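Local structure of archease, possible chaperone (Thermotoga maritima, 1J5U) at residues 49-60 with 95-106. The protein probably activates the tRNA-splicing ligase RtcB by promoting its guanylylation, binds calcium, and may also act as a chaperone. Sequence-based numbering, arbitrary orientation.
Sequences IVLDTEEKEKMY and ELKVTFRKIRKK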
loop_
_atom_site.group_PDB
_atom_site.type_symbol
_atom_site.label_atom_id
_atom_site.label_comp_id
_atom_site.label_asym_id
_atom_site.label_seq_id
_atom_site.Cartn_x
_atom_site.Cartn_y
_atom_site.Cartn_z
ATOM N N ILE A 49 11.680 3.248 4.308
ATOM C CA ILE A 49 12.301 3.556 3.033
ATOM C C ILE A 49 12.899 4.951 2.971
ATOM O O ILE A 49 12.286 5.924 3.388
ATOM C CB ILE A 49 11.263 3.368 1.878
ATOM C CG1 ILE A 49 10.925 1.889 1.758
ATOM C CG2 ILE A 49 11.809 3.906 0.548
ATOM C CD1 ILE A 49 9.719 1.569 0.883
ATOM N N VAL A 50 14.124 5.030 2.470
ATOM C CA VAL A 50 14.804 6.312 2.300
ATOM C C VAL A 50 14.929 6.414 0.783
ATOM O O VAL A 50 15.354 5.463 0.118
ATOM C CB VAL A 50 16.213 6.329 2.964
ATOM C CG1 VAL A 50 16.866 7.698 2.777
ATOM C CG2 VAL A 50 16.089 6.029 4.454
ATOM N N LEU A 51 14.549 7.557 0.234
ATOM C CA LEU A 51 14.563 7.722 -1.215
ATOM C C LEU A 51 15.748 8.430 -1.859
ATOM O O LEU A 51 16.325 9.348 -1.289
ATOM C CB LEU A 51 13.284 8.452 -1.650
ATOM C CG LEU A 51 11.936 7.848 -1.247
ATOM C CD1 LEU A 51 10.818 8.771 -1.699
ATOM C CD2 LEU A 51 11.783 6.481 -1.874
ATOM N N ASP A 52 16.098 7.986 -3.061
ATOM C CA ASP A 52 17.141 8.641 -3.837
ATOM C C ASP A 52 16.337 9.628 -4.693
ATOM O O ASP A 52 15.125 9.779 -4.494
ATOM C CB ASP A 52 17.896 7.660 -4.737
ATOM C CG ASP A 52 19.151 7.087 -4.072
ATOM O OD1 ASP A 52 19.824 7.823 -3.320
ATOM O OD2 ASP A 52 19.482 5.902 -4.322
ATOM N N THR A 53 16.982 10.277 -5.657
ATOM C CA THR A 53 16.290 11.265 -6.474
ATOM C C THR A 53 15.728 10.789 -7.804
ATOM O O THR A 53 14.782 11.383 -8.311
ATOM C CB THR A 53 17.210 12.445 -6.767
ATOM O OG1 THR A 53 18.326 11.975 -7.528
ATOM C CG2 THR A 53 17.712 13.059 -5.470
ATOM N N GLU A 54 16.311 9.735 -8.372
ATOM C CA GLU A 54 15.872 9.224 -9.666
ATOM C C GLU A 54 14.397 8.838 -9.630
ATOM O O GLU A 54 13.927 8.210 -8.673
ATOM C CB GLU A 54 16.739 8.031 -10.081
ATOM C CG GLU A 54 16.343 7.388 -11.380
ATOM C CD GLU A 54 17.239 6.227 -11.770
ATOM O OE1 GLU A 54 17.754 5.529 -10.868
ATOM O OE2 GLU A 54 17.411 5.997 -12.984
ATOM N N GLU A 55 13.666 9.233 -10.669
ATOM C CA GLU A 55 12.236 8.960 -10.740
ATOM C C GLU A 55 11.821 8.052 -11.885
ATOM O O GLU A 55 12.566 7.830 -12.845
ATOM C CB GLU A 55 11.466 10.279 -10.821
ATOM C CG GLU A 55 11.522 11.106 -9.556
ATOM C CD GLU A 55 10.932 12.492 -9.743
ATOM O OE1 GLU A 55 10.137 12.677 -10.683
ATOM O OE2 GLU A 55 11.247 13.395 -8.946
ATOM N N LYS A 56 10.603 7.545 -11.777
ATOM C CA LYS A 56 10.027 6.640 -12.757
ATOM C C LYS A 56 8.511 6.761 -12.570
ATOM O O LYS A 56 8.044 6.971 -11.441
ATOM C CB LYS A 56 10.519 5.228 -12.444
ATOM C CG LYS A 56 9.700 4.100 -12.971
ATOM C CD LYS A 56 10.376 2.775 -12.654
ATOM C CE LYS A 56 9.347 1.711 -12.327
ATOM N NZ LYS A 56 9.851 0.341 -12.608
ATOM N N GLU A 57 7.736 6.640 -13.643
ATOM C CA GLU A 57 6.296 6.764 -13.486
ATOM C C GLU A 57 5.476 5.677 -14.184
ATOM O O GLU A 57 5.863 5.154 -15.230
ATOM C CB GLU A 57 5.844 8.156 -13.961
ATOM C CG GLU A 57 6.597 9.296 -13.315
ATOM C CD GLU A 57 6.208 10.662 -13.848
ATOM O OE1 GLU A 57 6.115 10.861 -15.083
ATOM O OE2 GLU A 57 6.022 11.557 -13.017
ATOM N N LYS A 58 4.323 5.355 -13.598
ATOM C CA LYS A 58 3.414 4.358 -14.147
ATOM C C LYS A 58 1.999 4.878 -13.980
ATOM O O LYS A 58 1.743 5.735 -13.123
ATOM C CB LYS A 58 3.546 3.019 -13.409
ATOM C CG LYS A 58 4.927 2.413 -13.491
ATOM C CD LYS A 58 5.015 1.120 -12.689
ATOM C CE LYS A 58 4.224 -0.001 -13.349
ATOM N NZ LYS A 58 4.420 -1.314 -12.612
HETATM N N MSE A 59 1.094 4.357 -14.803
HETATM C CA MSE A 59 -0.309 4.736 -14.774
HETATM C C MSE A 59 -1.140 3.620 -14.135
HETATM O O MSE A 59 -0.857 2.432 -14.312
HETATM C CB MSE A 59 -0.864 4.948 -16.192
HETATM C CG MSE A 59 -0.224 6.044 -17.017
HETATM SE SE MSE A 59 -0.372 7.835 -16.287
HETATM C CE MSE A 59 -2.131 7.772 -15.729
ATOM N N TYR A 60 -2.170 4.020 -13.410
ATOM C CA TYR A 60 -3.091 3.078 -12.795
ATOM C C TYR A 60 -4.490 3.605 -13.040
ATOM O O TYR A 60 -4.707 4.814 -13.091
ATOM C CB TYR A 60 -2.843 2.977 -11.286
ATOM C CG TYR A 60 -1.510 2.398 -10.952
ATOM C CD1 TYR A 60 -1.322 1.020 -10.918
ATOM C CD2 TYR A 60 -0.423 3.223 -10.681
ATOM C CE1 TYR A 60 -0.094 0.477 -10.627
ATOM C CE2 TYR A 60 0.827 2.683 -10.389
ATOM C CZ TYR A 60 0.978 1.308 -10.366
ATOM O OH TYR A 60 2.204 0.772 -10.096
ATOM N N GLU A 95 -7.592 8.236 -14.547
ATOM C CA GLU A 95 -6.416 7.441 -14.224
ATOM C C GLU A 95 -5.521 8.178 -13.254
ATOM O O GLU A 95 -5.648 9.380 -13.084
ATOM C CB GLU A 95 -5.588 7.167 -15.450
ATOM C CG GLU A 95 -6.259 6.356 -16.510
ATOM C CD GLU A 95 -5.342 6.208 -17.679
ATOM O OE1 GLU A 95 -4.577 5.211 -17.710
ATOM O OE2 GLU A 95 -5.371 7.114 -18.546
ATOM N N LEU A 96 -4.608 7.443 -12.628
ATOM C CA LEU A 96 -3.680 8.053 -11.698
ATOM C C LEU A 96 -2.252 7.835 -12.157
ATOM O O LEU A 96 -1.846 6.700 -12.443
ATOM C CB LEU A 96 -3.853 7.451 -10.307
ATOM C CG LEU A 96 -5.231 7.673 -9.686
ATOM C CD1 LEU A 96 -5.312 6.786 -8.435
ATOM C CD2 LEU A 96 -5.435 9.159 -9.319
ATOM N N LYS A 97 -1.502 8.927 -12.240
ATOM C CA LYS A 97 -0.095 8.854 -12.609
ATOM C C LYS A 97 0.692 8.839 -11.303
ATOM O O LYS A 97 0.642 9.786 -10.497
ATOM C CB LYS A 97 0.339 10.057 -13.449
ATOM C CG LYS A 97 1.845 10.134 -13.636
ATOM C CD LYS A 97 2.302 11.437 -14.321
ATOM C CE LYS A 97 2.168 11.391 -15.821
ATOM N NZ LYS A 97 2.801 12.612 -16.468
ATOM N N VAL A 98 1.408 7.745 -11.097
ATOM C CA VAL A 98 2.208 7.560 -9.896
ATOM C C VAL A 98 3.692 7.753 -10.194
ATOM O O VAL A 98 4.244 7.103 -11.076
ATOM C CB VAL A 98 1.974 6.134 -9.324
ATOM C CG1 VAL A 98 2.917 5.865 -8.115
ATOM C CG2 VAL A 98 0.513 6.008 -8.902
ATOM N N THR A 99 4.323 8.676 -9.482
ATOM C CA THR A 99 5.749 8.890 -9.653
ATOM C C THR A 99 6.440 8.090 -8.545
ATOM O O THR A 99 6.116 8.251 -7.361
ATOM C CB THR A 99 6.136 10.373 -9.482
ATOM O OG1 THR A 99 5.351 11.195 -10.365
ATOM C CG2 THR A 99 7.631 10.572 -9.814
ATOM N N PHE A 100 7.351 7.204 -8.938
ATOM C CA PHE A 100 8.125 6.415 -7.996
ATOM C C PHE A 100 9.509 7.051 -7.871
ATOM O O PHE A 100 9.950 7.771 -8.774
ATOM C CB PHE A 100 8.309 4.982 -8.503
ATOM C CG PHE A 100 7.039 4.196 -8.604
ATOM C CD1 PHE A 100 6.172 4.372 -9.686
ATOM C CD2 PHE A 100 6.726 3.256 -7.635
ATOM C CE1 PHE A 100 5.017 3.616 -9.804
ATOM C CE2 PHE A 100 5.569 2.491 -7.735
ATOM C CZ PHE A 100 4.710 2.666 -8.820
ATOM N N ARG A 101 10.173 6.824 -6.743
ATOM C CA ARG A 101 11.537 7.309 -6.553
ATOM C C ARG A 101 12.398 6.103 -6.194
ATOM O O ARG A 101 11.924 5.140 -5.571
ATOM C CB ARG A 101 11.612 8.402 -5.485
ATOM C CG ARG A 101 11.359 9.797 -6.072
ATOM C CD ARG A 101 11.371 10.891 -5.014
ATOM N NE ARG A 101 12.680 11.045 -4.387
ATOM C CZ ARG A 101 12.959 11.922 -3.422
ATOM N NH1 ARG A 101 12.021 12.739 -2.963
ATOM N NH2 ARG A 101 14.180 11.974 -2.909
ATOM N N LYS A 102 13.654 6.132 -6.640
ATOM C CA LYS A 102 14.566 5.037 -6.386
ATOM C C LYS A 102 14.809 4.944 -4.893
ATOM O O LYS A 102 15.006 5.949 -4.224
ATOM C CB LYS A 102 15.896 5.263 -7.111
ATOM C CG LYS A 102 16.781 4.055 -7.130
ATOM C CD LYS A 102 16.121 2.914 -7.906
ATOM C CE LYS A 102 16.920 1.619 -7.757
ATOM N NZ LYS A 102 16.317 0.495 -8.505
ATOM N N ILE A 103 14.780 3.725 -4.380
ATOM C CA ILE A 103 14.996 3.488 -2.960
ATOM C C ILE A 103 16.487 3.525 -2.644
ATOM O O ILE A 103 17.258 2.754 -3.210
ATOM C CB ILE A 103 14.432 2.115 -2.575
ATOM C CG1 ILE A 103 12.910 2.142 -2.733
ATOM C CG2 ILE A 103 14.905 1.709 -1.191
ATOM C CD1 ILE A 103 12.252 0.787 -2.512
ATOM N N ARG A 104 16.899 4.437 -1.769
ATOM C CA ARG A 104 18.306 4.500 -1.395
ATOM C C ARG A 104 18.538 3.311 -0.459
ATOM O O ARG A 104 19.384 2.459 -0.712
ATOM C CB ARG A 104 18.628 5.803 -0.673
ATOM C CG ARG A 104 20.131 6.021 -0.478
ATOM C CD ARG A 104 20.409 7.278 0.323
ATOM N NE ARG A 104 19.824 8.460 -0.298
ATOM C CZ ARG A 104 19.625 9.613 0.336
ATOM N NH1 ARG A 104 19.967 9.731 1.616
ATOM N NH2 ARG A 104 19.075 10.642 -0.303
ATOM N N LYS A 105 17.760 3.253 0.616
ATOM C CA LYS A 105 17.865 2.149 1.563
ATOM C C LYS A 105 16.557 1.932 2.315
ATOM O O LYS A 105 15.672 2.795 2.312
ATOM C CB LYS A 105 19.007 2.396 2.558
ATOM C CG LYS A 105 18.913 3.706 3.323
ATOM C CD LYS A 105 19.979 3.756 4.420
ATOM C CE LYS A 105 20.064 5.139 5.056
ATOM N NZ LYS A 105 20.489 6.179 4.062
ATOM N N LYS A 106 16.449 0.763 2.941
ATOM C CA LYS A 106 15.273 0.385 3.718
ATOM C C LYS A 106 15.715 -0.054 5.112
ATOM O O LYS A 106 16.790 -0.628 5.278
ATOM C CB LYS A 106 14.523 -0.769 3.056
ATOM C CG LYS A 106 13.942 -0.451 1.703
ATOM C CD LYS A 106 12.889 -1.480 1.302
ATOM C CE LYS A 106 13.453 -2.885 1.282
ATOM N NZ LYS A 106 12.446 -3.859 0.804
HETATM O O HOH W 1 5.445 13.232 -16.110
#
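Leu51 CB lies over one face of the Arg101 guanidinium, 3.5 Å above its plane and displaced toward the rim, while Asp52 O sits at the edge. The Arg101 chain bends at chi3 (65°), bringing two nitrogens round to Asp52 O: NE at 2.8 Å in the carbonyl plane and NH2 at 2.9 Å from above it. Both bonds lie in the guanidinium plane, which fixes its rotation. At Arg104, Val50 CG1 rests over a face, and NE approaches Asp52 OD1 from above the carboxylate plane, a salt bridge of 3.1 Å. Phe100 carries Val98 CG1 on one face and Lys56 O at its edge; Tyr60 OH also comes edgewise to Phe100 CZ, at 3.4 Å, and is hydrogen-bonded to Asp75 of helix 66-81.

The backbone pairing is antiparallel: strand 95-105 pairs with 54-60 and, past the corner at Thr53, with 50-52, where Arg104 and Lys105 both face Val50 in a classic beta bulge. On the face bearing Tyr60, Val98 and Phe100, the sheet packs against helix 66-81, Trp76 meeting both rings. On the other face, Thr99 OG1 donates to Glu57 OE2 (2.8 Å) on its anti side, and a water bridges Glu57 OE1 to Lys97 NZ.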